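Local structure of putative amidohydrolase/peptidase (Burkholderia cenocepacia, 4WJB) at residues A[155-160]-A[374-379]; A[249-254]-A[326-331]; A[279-284]-A[293-298]; A[341-346]-A[382-387]. The protein is probably a zinc-dependent hydrolase of the peptidase M20 family that cleaves carbon-nitrogen bonds other than peptide bonds. All blocks are in the same frame, centred on the assembly; numbering follows the deposited sequence.

Interaction 1. Residues A[155-160]-A[374-379]; sequences VFSGVY and CYVARV
In Val159 a chi1 of -177° puts CG1 opposite the backbone N and CG2 beside it, and CG2 meets Tyr375. Tyr375 has CG beside its own backbone N (chi1 -75°), and one face of its ring takes this methyl. Val159 CG2 stands 3.7 Å from the centroid of the Tyr375 ring, over the face and offset toward the rim. This is a CH-pi contact. The same methyl also lies over one face of the Arg378 guanidinium, 3.7 Å from Arg378 NH1. One branch of Val159 thus serves two flat groups. Its other branch, CG1, covers the Tyr160 ring over its centre.

The two tyrosines do not bond directly. One water lies 2.7 Å from Tyr160 OH and 2.7 Å from Tyr375 OH, at the edge of both rings. At the other end of the contact Phe156 CE1 meets Val379 CG2 at 4.0 Å. Val379 CG1 packs on the backbone of Ser157, 3.5 Å from Ser157 O. Ser157 lies between these two ends, its CB 3.1 Å from Tyr375 O. Its OG is hydrogen-bonded to Ala153 O, within its own helix. Gly158 ends helix 151-157 in a Schellman motif, and the chain then turns to present Val159.

The contact joins the C-terminal ends of two helices of the M20 catalytic domain. Trp138 meets Phe156 edge to face, and Tyr164 stacks on Tyr160. No direct hydrogen bond crosses between the segments. The interface therefore relies on shape fit and dispersion, with the water as the polar link between the tyrosine hydroxyls.

Interaction 2. Residues A[249-254]-A[326-331]; sequences RDALVG and TGLGAQ
Leu328 drives its two methyls into the start of helix 251-268, and this is the tight part of the contact. Leu328 CD1 lies 3.6 Å from Asp250 O and 3.7 Å from Gly254 CA. Leu328 CD2 packs 3.7 Å from Arg249 O and also meets Ala251. Both branches of the leucine rest on the backbone that leads into the helix and on its first turn. Gly254 has no side chain, and Leu328 CD1 comes directly against its backbone.

The other side is looser and more exposed. Arg249 bends at chi2 (-62°) and runs its aliphatic part past the turn at Gly327. Arg249 CD is 3.4 Å from Thr326 O and 3.8 Å from Gly327 O. The guanidinium makes no hydrogen bond to either carbonyl. Gly327 is exposed and has positive phi.

Each segment is also tied within itself. Asp250 is the N-cap of helix 251-268. Its OD1 accepts from Val253 N at 3.1 Å, from above the carboxylate plane, and more weakly from Leu252 N. Thr326 OG1 accepts a weak bond from Leu328 N and is also bonded to Val322 O.

The contact lies in the region of the M20 dimerisation domain, where the turn between helix 305-326 and strand 329-342 packs on the start of helix 251-268. Val277 of the second subunit packs on Leu252. The chemistry is apolar packing of Leu328 on a helix start where Asp250 caps two of the first backbone N-H groups.

Interaction 3. Residues A[279-284]-A[293-298]; sequences MIEARP and GCFFTV
Glu281 N donates to Phe295 O at 2.7 Å, the shortest polar bond between these strands, with an N-H...O angle of 165°. Phe295 N returns a bond to Glu281 O, so the two residues form an antiparallel hydrogen-bonded pair. Arg283 and Gly293 form the next such pair. There Arg283 N reaches Gly293 O at 2.8 Å. Thr297 N extends the ladder to Met279 O, and Met279 N makes a weak bond to Thr297 OG1. The strands run antiparallel, at 175°.

Phe295 puts its ring on the face of the sheet that also carries Glu281 and Arg283. The extended Met279 chain brings SD to the ring edge, 4.0 Å from Phe295 CE2. This is a Met-aromatic contact near the ring plane. Glu281 CG also approaches the ring edge, 4.0 Å from Phe295 CD2. Arg283 takes the cramped chi1 of 59°, between its backbone N and carbonyl carbon. With this torsion Arg283 CG lies 3.6 Å from Gly293 CA, where no side chain stands in the way. Arg283 NH1 forms a salt bridge with Asp237 OD2.

On the other face, Ile280 CG1 meets Cys294 SG at 3.7 Å. Asn285 OD1 of the second subunit accepts a hydrogen bond from Ile280 N. The hairpin 274-283/289-302 belongs to the M20 dimerisation domain. Strand 217-234 pairs along the other edge of strand 289-302, and helix 251-268 covers the face carrying Ile280, Cys294 and Phe296, with Leu252 against the first two and Met258 against the third.

Interaction 4. Residues A[341-346]-A[382-387]; sequences VPFAPR and TGMIFV
Strand 382-387 belongs to the M20 catalytic domain, beside strand 198-204, which bears the zinc ligand His203. Residues 343-344 lead from strand 329-342 into helix 345-357 and meet the first half of strand 382-387. Ala344 N donates to Thr382 O at 2.9 Å, with an N-H...O angle of 159°. Ala344 is also the N-cap residue of helix 345-357.

Phe343 sets CG beside its backbone N (chi1 -73°), and the ring runs along the strand. Phe343 CB presses on Thr382 O at 3.1 Å. Further out, Phe343 CD1 passes 4.1 Å from Gly383 CA. Phe343 CZ reaches Met384 CG at 3.6 Å. Met384 SD lies 4.7 Å from the centroid of the Phe343 ring, in an oblique Met-aromatic contact.

Val220 packs on both Phe343 and Met384 from strand 217-234. The side chain of Met384 comes about 4 Å from that of His203 at the nearest atoms. Thr382 OG1 is hydrogen-bonded to Ala380 O, and CG2 is the branch that touches the ring, at Phe343 CE1. The chemistry is one backbone bond at the strand start beside a buried aromatic and thioether cluster, which forms part of the packing next to the zinc ligand His203.

How the interactions relate
The four contacts fall into two groups, one near the chain centre and the other far out in the dimerisation region. Interactions 1 and 4 lie in the catalytic domain, with centres 14 Å apart. They touch through Thr382 and Val341. Interactions 2 and 3 have centres 11 Å apart. Helix 251-268 starts in interaction 2 and packs on interaction 3. The groups are 36 to 43 Å apart between centres. Along the chain, interaction 3 falls between the segments of interaction 2, and both fall between those of interaction 1. The segments of interactions 1 and 4 alternate. Strand 329-342 links the groups, from interaction 2 to interaction 4. One group thus lies by the metal site, the other at the subunit interface.

Interaction 1. Residues A[155-160]-A[374-379]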
loop_
_atom_site.group_PDB
_atom_site.type_symbol
_atom_site.label_atom_id
_atom_site.label_comp_id
_atom_site.label_asym_id
_atom_site.label_seq_id
_atom_site.Cartn_x
_atom_site.Cartn_y
_atom_site.Cartn_z
ATOM N N VAL A 155 31.872 3.464 18.830
ATOM C CA VAL A 155 32.567 4.059 19.973
ATOM C C VAL A 155 34.056 4.218 19.659
ATOM O O VAL A 155 34.665 5.240 19.970
ATOM C CB VAL A 155 32.407 3.213 21.251
ATOM C CG1 VAL A 155 33.145 3.869 22.418
ATOM C CG2 VAL A 155 30.933 3.031 21.592
ATOM N N PHE A 156 34.628 3.203 19.022
ATOM C CA PHE A 156 36.038 3.229 18.632
ATOM C C PHE A 156 36.324 4.422 17.725
ATOM O O PHE A 156 37.410 5.008 17.770
ATOM C CB PHE A 156 36.414 1.917 17.926
ATOM C CG PHE A 156 37.881 1.792 17.587
ATOM C CD1 PHE A 156 38.389 2.331 16.411
ATOM C CD2 PHE A 156 38.746 1.108 18.433
ATOM C CE1 PHE A 156 39.737 2.203 16.095
ATOM C CE2 PHE A 156 40.092 0.974 18.120
ATOM C CZ PHE A 156 40.587 1.526 16.954
ATOM N N SER A 157 35.326 4.795 16.924
ATOM C CA SER A 157 35.528 5.756 15.851
ATOM C C SER A 157 34.912 7.126 16.123
ATOM O O SER A 157 34.927 7.994 15.253
ATOM C CB SER A 157 34.963 5.192 14.546
ATOM O OG SER A 157 35.517 3.912 14.271
ATOM N N GLY A 158 34.374 7.321 17.324
ATOM C CA GLY A 158 33.836 8.615 17.703
ATOM C C GLY A 158 32.388 8.839 17.297
ATOM O O GLY A 158 31.855 9.930 17.474
ATOM N N VAL A 159 31.751 7.813 16.743
ATOM C CA VAL A 159 30.339 7.917 16.375
ATOM C C VAL A 159 29.474 7.980 17.632
ATOM O O VAL A 159 28.521 8.752 17.705
ATOM C CB VAL A 159 29.882 6.733 15.499
ATOM C CG1 VAL A 159 28.414 6.911 15.068
ATOM C CG2 VAL A 159 30.786 6.597 14.286
ATOM N N TYR A 160 29.823 7.168 18.625
ATOM C CA TYR A 160 29.061 7.100 19.865
ATOM C C TYR A 160 29.976 7.247 21.070
ATOM O O TYR A 160 31.157 6.899 21.005
ATOM C CB TYR A 160 28.298 5.775 19.968
ATOM C CG TYR A 160 27.367 5.479 18.813
ATOM C CD1 TYR A 160 26.235 6.258 18.592
ATOM C CD2 TYR A 160 27.595 4.401 17.969
ATOM C CE1 TYR A 160 25.369 5.983 17.545
ATOM C CE2 TYR A 160 26.734 4.116 16.917
ATOM C CZ TYR A 160 25.624 4.914 16.710
ATOM O OH TYR A 160 24.763 4.639 15.670
ATOM N N CYS A 374 33.220 1.098 7.866
ATOM C CA CYS A 374 32.644 2.380 7.467
ATOM C C CYS A 374 32.856 3.441 8.549
ATOM O O CYS A 374 33.057 4.617 8.244
ATOM C CB CYS A 374 31.152 2.228 7.154
ATOM S SG CYS A 374 30.821 1.179 5.712
ATOM N N TYR A 375 32.810 3.015 9.807
ATOM C CA TYR A 375 33.046 3.909 10.932
ATOM C C TYR A 375 34.551 4.068 11.188
ATOM O O TYR A 375 35.028 5.164 11.475
ATOM C CB TYR A 375 32.341 3.394 12.196
ATOM C CG TYR A 375 30.829 3.602 12.221
ATOM C CD1 TYR A 375 30.203 4.442 11.309
ATOM C CD2 TYR A 375 30.037 2.957 13.167
ATOM C CE1 TYR A 375 28.823 4.634 11.337
ATOM C CE2 TYR A 375 28.663 3.141 13.206
ATOM C CZ TYR A 375 28.061 3.982 12.289
ATOM O OH TYR A 375 26.698 4.165 12.324
ATOM N N VAL A 376 35.290 2.972 11.068
ATOM C CA VAL A 376 36.732 2.995 11.318
ATOM C C VAL A 376 37.415 3.930 10.323
ATOM O O VAL A 376 38.445 4.529 10.622
ATOM C CB VAL A 376 37.330 1.575 11.247
ATOM C CG1 VAL A 376 38.854 1.586 11.493
ATOM C CG2 VAL A 376 36.639 0.685 12.267
ATOM N N ALA A 377 36.807 4.086 9.152
ATOM C CA ALA A 377 37.319 5.003 8.139
ATOM C C ALA A 377 37.435 6.441 8.661
ATOM O O ALA A 377 38.215 7.231 8.133
ATOM C CB ALA A 377 36.436 4.956 6.892
ATOM N N ARG A 378 36.677 6.771 9.706
ATOM C CA ARG A 378 36.743 8.100 10.318
ATOM C C ARG A 378 38.024 8.351 11.112
ATOM O O ARG A 378 38.418 9.502 11.307
ATOM C CB ARG A 378 35.553 8.325 11.254
ATOM C CG ARG A 378 34.199 8.306 10.579
ATOM C CD ARG A 378 33.118 8.756 11.544
ATOM N NE ARG A 378 31.787 8.525 10.992
ATOM C CZ ARG A 378 30.670 9.033 11.497
ATOM N NH1 ARG A 378 30.715 9.818 12.567
ATOM N NH2 ARG A 378 29.508 8.760 10.925
ATOM N N VAL A 379 38.662 7.288 11.590
ATOM C CA VAL A 379 39.808 7.453 12.483
ATOM C C VAL A 379 41.069 6.753 11.987
ATOM O O VAL A 379 42.068 6.689 12.703
ATOM C CB VAL A 379 39.495 6.939 13.909
ATOM C CG1 VAL A 379 38.380 7.765 14.547
ATOM C CG2 VAL A 379 39.128 5.457 13.881
HETATM O O HOH W 1 25.151 2.665 13.923
#

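Interaction 2. Residues A[249-254]-A[326-331]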
loop_
_atom_site.group_PDB
_atom_site.type_symbol
_atom_site.label_atom_id
_atom_site.label_comp_id
_atom_site.label_asym_id
_atom_site.label_seq_id
_atom_site.Cartn_x
_atom_site.Cartn_y
_atom_site.Cartn_z
ATOM N N ARG A 249 -9.525 13.392 -7.920
ATOM C CA ARG A 249 -8.258 13.754 -7.303
ATOM C C ARG A 249 -7.674 12.493 -6.680
ATOM O O ARG A 249 -7.655 12.336 -5.458
ATOM C CB ARG A 249 -8.441 14.850 -6.252
ATOM C CG ARG A 249 -8.910 16.186 -6.816
ATOM C CD ARG A 249 -7.889 16.754 -7.786
ATOM N NE ARG A 249 -8.248 18.090 -8.256
ATOM C CZ ARG A 249 -8.944 18.333 -9.363
ATOM N NH1 ARG A 249 -9.365 17.331 -10.123
ATOM N NH2 ARG A 249 -9.219 19.581 -9.710
ATOM N N ASP A 250 -7.220 11.585 -7.538
ATOM C CA ASP A 250 -6.767 10.266 -7.113
ATOM C C ASP A 250 -5.337 10.318 -6.583
ATOM O O ASP A 250 -4.388 10.494 -7.347
ATOM C CB ASP A 250 -6.873 9.277 -8.279
ATOM C CG ASP A 250 -6.741 7.827 -7.840
ATOM O OD1 ASP A 250 -5.919 7.535 -6.939
ATOM O OD2 ASP A 250 -7.443 6.971 -8.422
ATOM N N ALA A 251 -5.197 10.149 -5.271
ATOM C CA ALA A 251 -3.893 10.198 -4.614
ATOM C C ALA A 251 -3.007 9.006 -4.973
ATOM O O ALA A 251 -1.777 9.117 -4.981
ATOM C CB ALA A 251 -4.073 10.279 -3.102
ATOM N N LEU A 252 -3.622 7.866 -5.268
ATOM C CA LEU A 252 -2.843 6.670 -5.587
ATOM C C LEU A 252 -2.238 6.751 -6.986
ATOM O O LEU A 252 -1.136 6.255 -7.220
ATOM C CB LEU A 252 -3.700 5.410 -5.455
ATOM C CG LEU A 252 -2.981 4.085 -5.722
ATOM C CD1 LEU A 252 -1.707 3.962 -4.882
ATOM C CD2 LEU A 252 -3.904 2.921 -5.448
ATOM N N VAL A 253 -2.949 7.379 -7.917
ATOM C CA VAL A 253 -2.409 7.562 -9.259
ATOM C C VAL A 253 -1.221 8.520 -9.201
ATOM O O VAL A 253 -0.216 8.323 -9.884
ATOM C CB VAL A 253 -3.467 8.094 -10.247
ATOM C CG1 VAL A 253 -2.812 8.436 -11.580
ATOM C CG2 VAL A 253 -4.578 7.065 -10.447
ATOM N N GLY A 254 -1.334 9.547 -8.363
ATOM C CA GLY A 254 -0.238 10.468 -8.138
ATOM C C GLY A 254 0.989 9.742 -7.620
ATOM O O GLY A 254 2.102 9.974 -8.091
ATOM N N THR A 326 -1.910 17.288 -11.173
ATOM C CA THR A 326 -2.963 16.388 -10.721
ATOM C C THR A 326 -3.962 17.088 -9.805
ATOM O O THR A 326 -5.084 16.616 -9.623
ATOM C CB THR A 326 -2.384 15.169 -9.982
ATOM O OG1 THR A 326 -1.621 15.613 -8.855
ATOM C CG2 THR A 326 -1.486 14.358 -10.909
ATOM N N GLY A 327 -3.550 18.212 -9.229
ATOM C CA GLY A 327 -4.393 18.935 -8.295
ATOM C C GLY A 327 -4.335 18.332 -6.906
ATOM O O GLY A 327 -5.153 18.643 -6.042
ATOM N N LEU A 328 -3.361 17.454 -6.698
ATOM C CA LEU A 328 -3.144 16.827 -5.401
ATOM C C LEU A 328 -2.338 17.724 -4.473
ATOM O O LEU A 328 -1.451 18.456 -4.919
ATOM C CB LEU A 328 -2.416 15.492 -5.569
ATOM C CG LEU A 328 -3.165 14.395 -6.323
ATOM C CD1 LEU A 328 -2.235 13.240 -6.629
ATOM C CD2 LEU A 328 -4.357 13.927 -5.514
ATOM N N GLY A 329 -2.644 17.659 -3.181
ATOM C CA GLY A 329 -1.807 18.283 -2.176
ATOM C C GLY A 329 -0.613 17.382 -1.930
ATOM O O GLY A 329 -0.753 16.160 -1.903
ATOM N N ALA A 330 0.564 17.977 -1.761
ATOM C CA ALA A 330 1.781 17.199 -1.579
ATOM C C ALA A 330 2.564 17.662 -0.360
ATOM O O ALA A 330 2.651 18.857 -0.079
ATOM C CB ALA A 330 2.652 17.279 -2.826
ATOM N N GLN A 331 3.121 16.697 0.361
ATOM C CA GLN A 331 3.987 16.963 1.499
ATOM C C GLN A 331 5.182 16.030 1.402
ATOM O O GLN A 331 5.025 14.851 1.082
ATOM C CB GLN A 331 3.254 16.747 2.822
ATOM C CG GLN A 331 2.108 17.707 3.084
ATOM C CD GLN A 331 1.176 17.206 4.171
ATOM O OE1 GLN A 331 0.255 16.429 3.907
ATOM N NE2 GLN A 331 1.415 17.642 5.404
#

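Interaction 3. Residues A[279-284]-A[293-298]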
loop_
_atom_site.group_PDB
_atom_site.type_symbol
_atom_site.label_atom_id
_atom_site.label_comp_id
_atom_site.label_asym_id
_atom_site.label_seq_id
_atom_site.Cartn_x
_atom_site.Cartn_y
_atom_site.Cartn_z
ATOM N N MET A 279 7.720 1.270 0.677
ATOM C CA MET A 279 6.524 1.268 1.512
ATOM C C MET A 279 5.450 2.193 0.953
ATOM O O MET A 279 5.734 3.324 0.571
ATOM C CB MET A 279 6.878 1.671 2.948
ATOM C CG MET A 279 5.693 1.736 3.907
ATOM S SD MET A 279 6.210 2.168 5.591
ATOM C CE MET A 279 4.662 1.978 6.476
ATOM N N ILE A 280 4.217 1.701 0.896
ATOM C CA ILE A 280 3.100 2.528 0.459
ATOM C C ILE A 280 1.861 2.235 1.300
ATOM O O ILE A 280 1.607 1.091 1.688
ATOM C CB ILE A 280 2.785 2.328 -1.053
ATOM C CG1 ILE A 280 1.656 3.264 -1.507
ATOM C CG2 ILE A 280 2.437 0.883 -1.354
ATOM C CD1 ILE A 280 1.403 3.233 -2.996
ATOM N N GLU A 281 1.116 3.291 1.608
ATOM C CA GLU A 281 -0.129 3.171 2.352
ATOM C C GLU A 281 -1.189 4.050 1.709
ATOM O O GLU A 281 -1.119 5.278 1.772
ATOM C CB GLU A 281 0.065 3.561 3.822
ATOM C CG GLU A 281 1.097 2.730 4.571
ATOM C CD GLU A 281 0.581 1.361 4.981
ATOM O OE1 GLU A 281 1.301 0.651 5.716
ATOM O OE2 GLU A 281 -0.542 0.992 4.583
ATOM N N ALA A 282 -2.167 3.416 1.078
ATOM C CA ALA A 282 -3.269 4.144 0.476
ATOM C C ALA A 282 -4.419 4.236 1.463
ATOM O O ALA A 282 -4.589 3.363 2.314
ATOM C CB ALA A 282 -3.716 3.472 -0.809
ATOM N N ARG A 283 -5.200 5.304 1.363
ATOM C CA ARG A 283 -6.403 5.413 2.171
ATOM C C ARG A 283 -7.539 6.045 1.359
ATOM O O ARG A 283 -7.310 6.950 0.553
ATOM C CB ARG A 283 -6.132 6.200 3.456
ATOM C CG ARG A 283 -5.615 7.610 3.259
ATOM C CD ARG A 283 -6.057 8.494 4.416
ATOM N NE ARG A 283 -7.505 8.425 4.583
ATOM C CZ ARG A 283 -8.370 9.184 3.918
ATOM N NH1 ARG A 283 -9.673 9.045 4.123
ATOM N NH2 ARG A 283 -7.931 10.081 3.046
ATOM N N PRO A 284 -8.773 5.557 1.564
ATOM C CA PRO A 284 -9.135 4.534 2.554
ATOM C C PRO A 284 -8.779 3.113 2.122
ATOM O O PRO A 284 -8.985 2.180 2.898
ATOM C CB PRO A 284 -10.650 4.697 2.671
ATOM C CG PRO A 284 -11.063 5.133 1.310
ATOM C CD PRO A 284 -9.942 5.997 0.781
ATOM N N GLY A 293 -6.051 9.614 -0.182
ATOM C CA GLY A 293 -4.797 9.770 0.530
ATOM C C GLY A 293 -3.803 8.679 0.199
ATOM O O GLY A 293 -4.168 7.517 -0.000
ATOM N N CYS A 294 -2.531 9.043 0.137
ATOM C CA CYS A 294 -1.513 8.041 -0.116
ATOM C C CYS A 294 -0.162 8.437 0.466
ATOM O O CYS A 294 0.389 9.484 0.135
ATOM C CB CYS A 294 -1.381 7.778 -1.612
ATOM S SG CYS A 294 -0.406 6.292 -1.971
ATOM N N PHE A 295 0.353 7.582 1.339
ATOM C CA PHE A 295 1.671 7.760 1.934
ATOM C C PHE A 295 2.643 6.776 1.297
ATOM O O PHE A 295 2.289 5.622 1.050
ATOM C CB PHE A 295 1.597 7.563 3.455
ATOM C CG PHE A 295 2.932 7.328 4.118
ATOM C CD1 PHE A 295 3.702 8.395 4.553
ATOM C CD2 PHE A 295 3.402 6.038 4.332
ATOM C CE1 PHE A 295 4.927 8.182 5.172
ATOM C CE2 PHE A 295 4.627 5.819 4.947
ATOM C CZ PHE A 295 5.387 6.892 5.370
ATOM N N PHE A 296 3.858 7.232 1.011
ATOM C CA PHE A 296 4.910 6.329 0.553
ATOM C C PHE A 296 6.296 6.864 0.881
ATOM O O PHE A 296 6.483 8.064 1.092
ATOM C CB PHE A 296 4.789 6.053 -0.954
ATOM C CG PHE A 296 5.000 7.264 -1.823
ATOM C CD1 PHE A 296 3.934 8.089 -2.162
ATOM C CD2 PHE A 296 6.262 7.566 -2.321
ATOM C CE1 PHE A 296 4.125 9.198 -2.970
ATOM C CE2 PHE A 296 6.460 8.675 -3.127
ATOM C CZ PHE A 296 5.391 9.492 -3.451
ATOM N N THR A 297 7.264 5.957 0.935
ATOM C CA THR A 297 8.634 6.321 1.274
ATOM C C THR A 297 9.520 6.362 0.041
ATOM O O THR A 297 9.244 5.703 -0.958
ATOM C CB THR A 297 9.248 5.334 2.275
ATOM O OG1 THR A 297 9.257 4.023 1.698
ATOM C CG2 THR A 297 8.442 5.312 3.577
ATOM N N VAL A 298 10.585 7.153 0.118
ATOM C CA VAL A 298 11.591 7.180 -0.930
ATOM C C VAL A 298 12.966 7.118 -0.284
ATOM O O VAL A 298 13.219 7.794 0.717
ATOM C CB VAL A 298 11.492 8.449 -1.807
ATOM C CG1 VAL A 298 12.527 8.414 -2.921
ATOM C CG2 VAL A 298 10.100 8.593 -2.397
#

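Interaction 4. Residues A[341-346]-A[382-387]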
loop_
_atom_site.group_PDB
_atom_site.type_symbol
_atom_site.label_atom_id
_atom_site.label_comp_id
_atom_site.label_asym_id
_atom_site.label_seq_id
_atom_site.Cartn_x
_atom_site.Cartn_y
_atom_site.Cartn_z
ATOM N N VAL A 341 30.669 7.333 2.548
ATOM C CA VAL A 341 31.936 7.034 3.197
ATOM C C VAL A 341 32.948 6.592 2.150
ATOM O O VAL A 341 33.023 5.411 1.807
ATOM C CB VAL A 341 31.783 5.939 4.274
ATOM C CG1 VAL A 341 33.113 5.688 4.970
ATOM C CG2 VAL A 341 30.716 6.335 5.283
ATOM N N PRO A 342 33.704 7.549 1.602
ATOM C CA PRO A 342 34.820 7.164 0.738
ATOM C C PRO A 342 35.894 6.477 1.565
ATOM O O PRO A 342 36.175 6.912 2.682
ATOM C CB PRO A 342 35.317 8.501 0.183
ATOM C CG PRO A 342 34.912 9.502 1.217
ATOM C CD PRO A 342 33.589 9.011 1.740
ATOM N N PHE A 343 36.471 5.406 1.040
ATOM C CA PHE A 343 37.593 4.774 1.723
ATOM C C PHE A 343 38.882 5.432 1.275
ATOM O O PHE A 343 38.878 6.252 0.359
ATOM C CB PHE A 343 37.598 3.266 1.472
ATOM C CG PHE A 343 36.511 2.541 2.216
ATOM C CD1 PHE A 343 36.546 2.460 3.600
ATOM C CD2 PHE A 343 35.438 1.972 1.540
ATOM C CE1 PHE A 343 35.539 1.810 4.301
ATOM C CE2 PHE A 343 34.431 1.317 2.231
ATOM C CZ PHE A 343 34.477 1.236 3.612
ATOM N N ALA A 344 39.976 5.102 1.950
ATOM C CA ALA A 344 41.254 5.741 1.686
ATOM C C ALA A 344 41.826 5.303 0.341
ATOM O O ALA A 344 41.943 4.107 0.072
ATOM C CB ALA A 344 42.233 5.438 2.810
ATOM N N PRO A 345 42.175 6.280 -0.514
ATOM C CA PRO A 345 42.775 6.012 -1.826
ATOM C C PRO A 345 43.956 5.044 -1.762
ATOM O O PRO A 345 44.035 4.131 -2.585
ATOM C CB PRO A 345 43.225 7.401 -2.286
ATOM C CG PRO A 345 42.237 8.324 -1.650
ATOM C CD PRO A 345 41.949 7.722 -0.298
ATOM N N ARG A 346 44.844 5.228 -0.788
ATOM C CA ARG A 346 46.001 4.353 -0.642
ATOM C C ARG A 346 45.594 2.923 -0.285
ATOM O O ARG A 346 46.213 1.963 -0.744
ATOM C CB ARG A 346 46.967 4.909 0.414
ATOM C CG ARG A 346 47.702 6.172 -0.028
ATOM C CD ARG A 346 48.694 6.652 1.025
ATOM N NE ARG A 346 49.698 5.638 1.341
ATOM C CZ ARG A 346 50.822 5.456 0.656
ATOM N NH1 ARG A 346 51.098 6.220 -0.393
ATOM N NH2 ARG A 346 51.675 4.508 1.019
ATOM N N THR A 382 41.307 3.545 5.733
ATOM C CA THR A 382 40.620 2.259 5.733
ATOM C C THR A 382 40.239 1.836 4.316
ATOM O O THR A 382 39.954 2.677 3.460
ATOM C CB THR A 382 39.363 2.319 6.636
ATOM O OG1 THR A 382 39.745 2.767 7.945
ATOM C CG2 THR A 382 38.695 0.953 6.758
ATOM N N GLY A 383 40.268 0.529 4.066
ATOM C CA GLY A 383 39.743 -0.037 2.835
ATOM C C GLY A 383 38.998 -1.336 3.099
ATOM O O GLY A 383 39.072 -1.898 4.197
ATOM N N MET A 384 38.273 -1.820 2.096
ATOM C CA MET A 384 37.570 -3.092 2.226
ATOM C C MET A 384 37.839 -3.997 1.026
ATOM O O MET A 384 38.175 -3.533 -0.065
ATOM C CB MET A 384 36.059 -2.876 2.381
ATOM C CG MET A 384 35.632 -2.194 3.675
ATOM S SD MET A 384 33.852 -2.360 3.993
ATOM C CE MET A 384 33.773 -4.022 4.666
ATOM N N ILE A 385 37.688 -5.296 1.255
ATOM C CA ILE A 385 37.852 -6.317 0.232
ATOM C C ILE A 385 36.606 -7.196 0.220
ATOM O O ILE A 385 36.245 -7.766 1.254
ATOM C CB ILE A 385 39.096 -7.192 0.499
ATOM C CG1 ILE A 385 40.350 -6.326 0.631
ATOM C CG2 ILE A 385 39.262 -8.232 -0.607
ATOM C CD1 ILE A 385 41.516 -7.029 1.336
ATOM N N PHE A 386 35.941 -7.285 -0.931
ATOM C CA PHE A 386 34.765 -8.140 -1.084
ATOM C C PHE A 386 35.096 -9.426 -1.833
ATOM O O PHE A 386 35.918 -9.429 -2.748
ATOM C CB PHE A 386 33.639 -7.412 -1.834
ATOM C CG PHE A 386 32.798 -6.506 -0.970
ATOM C CD1 PHE A 386 33.066 -6.356 0.381
ATOM C CD2 PHE A 386 31.739 -5.800 -1.520
ATOM C CE1 PHE A 386 32.293 -5.520 1.170
ATOM C CE2 PHE A 386 30.958 -4.963 -0.734
ATOM C CZ PHE A 386 31.238 -4.825 0.613
ATOM N N VAL A 387 34.449 -10.517 -1.432
ATOM C CA VAL A 387 34.375 -11.729 -2.245
ATOM C C VAL A 387 32.908 -11.931 -2.624
ATOM O O VAL A 387 32.023 -11.374 -1.971
ATOM C CB VAL A 387 34.905 -12.976 -1.504
ATOM C CG1 VAL A 387 36.397 -12.845 -1.228
ATOM C CG2 VAL A 387 34.118 -13.216 -0.221
#